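Local coordinates for protein UTP--glucose-1-phosphate uridylyltransferase (Acinetobacter baumannii, PDB 6IKX) that catalyses the reaction of UTP with alpha-D-glucose 1-phosphate to give UDP-glucose and diphosphate, at residues A[4-9]-A[52-57]. The protein carries 1 engineered substitution. Residues are numbered along the deposited sequence; the frame is centred on the assembly and turned at random.
Sequences KAVLPV and ILVTHS
The carbonyl oxygen of I52 is gripped from strand 4-8 by two groups: the N-H of L7, with N to O 2.8 Å, and the CA-H of V6, a weaker contact with CA to O 3.3 Å. L7 O is held likewise by V54 N and the CA-H of L53. With I52 N bonded to A5 O and V9 N to V54 O, both at 2.8 Å, the main chains form a parallel pair. P8 lacks an N-H, but the N-H groups serving segment 52-57 come from L7 and V9, so its ring costs this pairing no bond. V6, I52 and V54, beta-branched and so suited to extended backbone, share one face with P8. Here chi1 of V6 (171°) sets CG1 beside the carbonyl carbon, on the side leading toward V54, whose CG2 it meets at 3.6 Å. On the other face L7 CB touches L53 CD2 at 4.0 Å, and I62 of helix 60-65 packs on L53 and V9. V9 CG2 lies 3.8 Å from T55 OG1, a buried hydroxyl without a polar partner in the model. Strand 125-128 flanks strand 4-8 on its other edge, placing the pair within the parallel part of the GT-A nucleotidyltransferase sheet. All four hydrogen bonds across the contact are thus main chain to main chain, while the side chains that meet are mainly apolar; the pairing brings P8, a UTP-binding residue though no UTP is bound to this chain, to the nucleotide site.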
# COMPACT_ATOMS: atom_id res chain seq x y z
N LYS A 4 -13.51 -4.99 25.23
CA LYS A 4 -13.33 -4.19 23.98
C LYS A 4 -12.72 -2.80 24.24
O LYS A 4 -13.02 -2.17 25.24
CB LYS A 4 -14.69 -4.02 23.31
CG LYS A 4 -15.40 -5.31 23.09
CD LYS A 4 -16.64 -5.15 22.29
CE LYS A 4 -17.21 -6.50 21.94
NZ LYS A 4 -18.12 -6.36 20.80
N ALA A 5 -11.88 -2.34 23.32
CA ALA A 5 -11.27 -0.99 23.32
C ALA A 5 -11.27 -0.47 21.89
O ALA A 5 -10.84 -1.19 21.01
CB ALA A 5 -9.88 -1.02 23.91
N VAL A 6 -11.72 0.77 21.73
CA VAL A 6 -11.68 1.53 20.44
C VAL A 6 -10.41 2.39 20.44
O VAL A 6 -10.24 3.14 21.41
CB VAL A 6 -12.96 2.35 20.29
CG1 VAL A 6 -12.87 3.30 19.10
CG2 VAL A 6 -14.16 1.40 20.17
N LEU A 7 -9.48 2.16 19.50
CA LEU A 7 -8.28 3.04 19.34
C LEU A 7 -8.54 3.87 18.11
O LEU A 7 -8.54 3.34 17.00
CB LEU A 7 -6.98 2.27 19.13
CG LEU A 7 -6.59 1.19 20.12
CD1 LEU A 7 -5.09 1.21 20.37
CD2 LEU A 7 -7.40 1.26 21.41
N PRO A 8 -8.88 5.16 18.24
CA PRO A 8 -9.24 5.97 17.07
C PRO A 8 -7.92 6.45 16.45
O PRO A 8 -7.31 7.22 17.10
CB PRO A 8 -10.09 7.12 17.64
CG PRO A 8 -10.27 6.76 19.09
CD PRO A 8 -9.05 5.93 19.46
N VAL A 9 -7.53 5.91 15.30
CA VAL A 9 -6.16 6.11 14.69
C VAL A 9 -6.30 6.58 13.22
O VAL A 9 -5.43 6.25 12.42
CB VAL A 9 -5.34 4.80 14.80
CG1 VAL A 9 -5.09 4.39 16.25
CG2 VAL A 9 -6.00 3.67 14.05
N ILE A 52 -10.10 -2.54 18.66
CA ILE A 52 -10.93 -2.03 17.53
C ILE A 52 -10.27 -0.76 17.01
O ILE A 52 -10.47 0.29 17.65
CB ILE A 52 -12.38 -1.79 17.98
CG1 ILE A 52 -12.93 -3.01 18.73
CG2 ILE A 52 -13.26 -1.40 16.79
CD1 ILE A 52 -14.31 -2.82 19.32
N LEU A 53 -9.46 -0.87 15.95
CA LEU A 53 -8.75 0.28 15.32
C LEU A 53 -9.76 1.03 14.42
O LEU A 53 -10.27 0.40 13.49
CB LEU A 53 -7.60 -0.24 14.44
CG LEU A 53 -6.51 -1.05 15.12
CD1 LEU A 53 -5.48 -1.51 14.12
CD2 LEU A 53 -5.83 -0.26 16.21
N VAL A 54 -10.08 2.29 14.69
CA VAL A 54 -10.87 3.12 13.73
C VAL A 54 -9.85 3.80 12.83
O VAL A 54 -9.08 4.64 13.34
CB VAL A 54 -11.80 4.13 14.43
CG1 VAL A 54 -12.70 4.84 13.46
CG2 VAL A 54 -12.65 3.45 15.47
N THR A 55 -9.80 3.42 11.56
CA THR A 55 -8.59 3.75 10.76
C THR A 55 -8.91 4.51 9.45
O THR A 55 -10.05 4.77 9.09
CB THR A 55 -7.72 2.49 10.60
OG1 THR A 55 -6.39 2.92 10.33
CG2 THR A 55 -8.21 1.51 9.56
N HIS A 56 -7.84 4.92 8.82
CA HIS A 56 -7.81 5.64 7.53
C HIS A 56 -7.13 4.72 6.52
O HIS A 56 -6.18 3.97 6.94
CB HIS A 56 -7.08 6.97 7.75
CG HIS A 56 -7.09 7.89 6.59
ND1 HIS A 56 -5.97 8.09 5.81
CD2 HIS A 56 -8.06 8.67 6.08
CE1 HIS A 56 -6.25 8.96 4.86
NE2 HIS A 56 -7.53 9.33 5.01
N SER A 57 -7.55 4.85 5.26
CA SER A 57 -6.99 4.18 4.06
C SER A 57 -5.46 4.32 3.97
O SER A 57 -4.87 3.51 3.28
CB SER A 57 -7.67 4.71 2.80
OG SER A 57 -7.37 6.09 2.65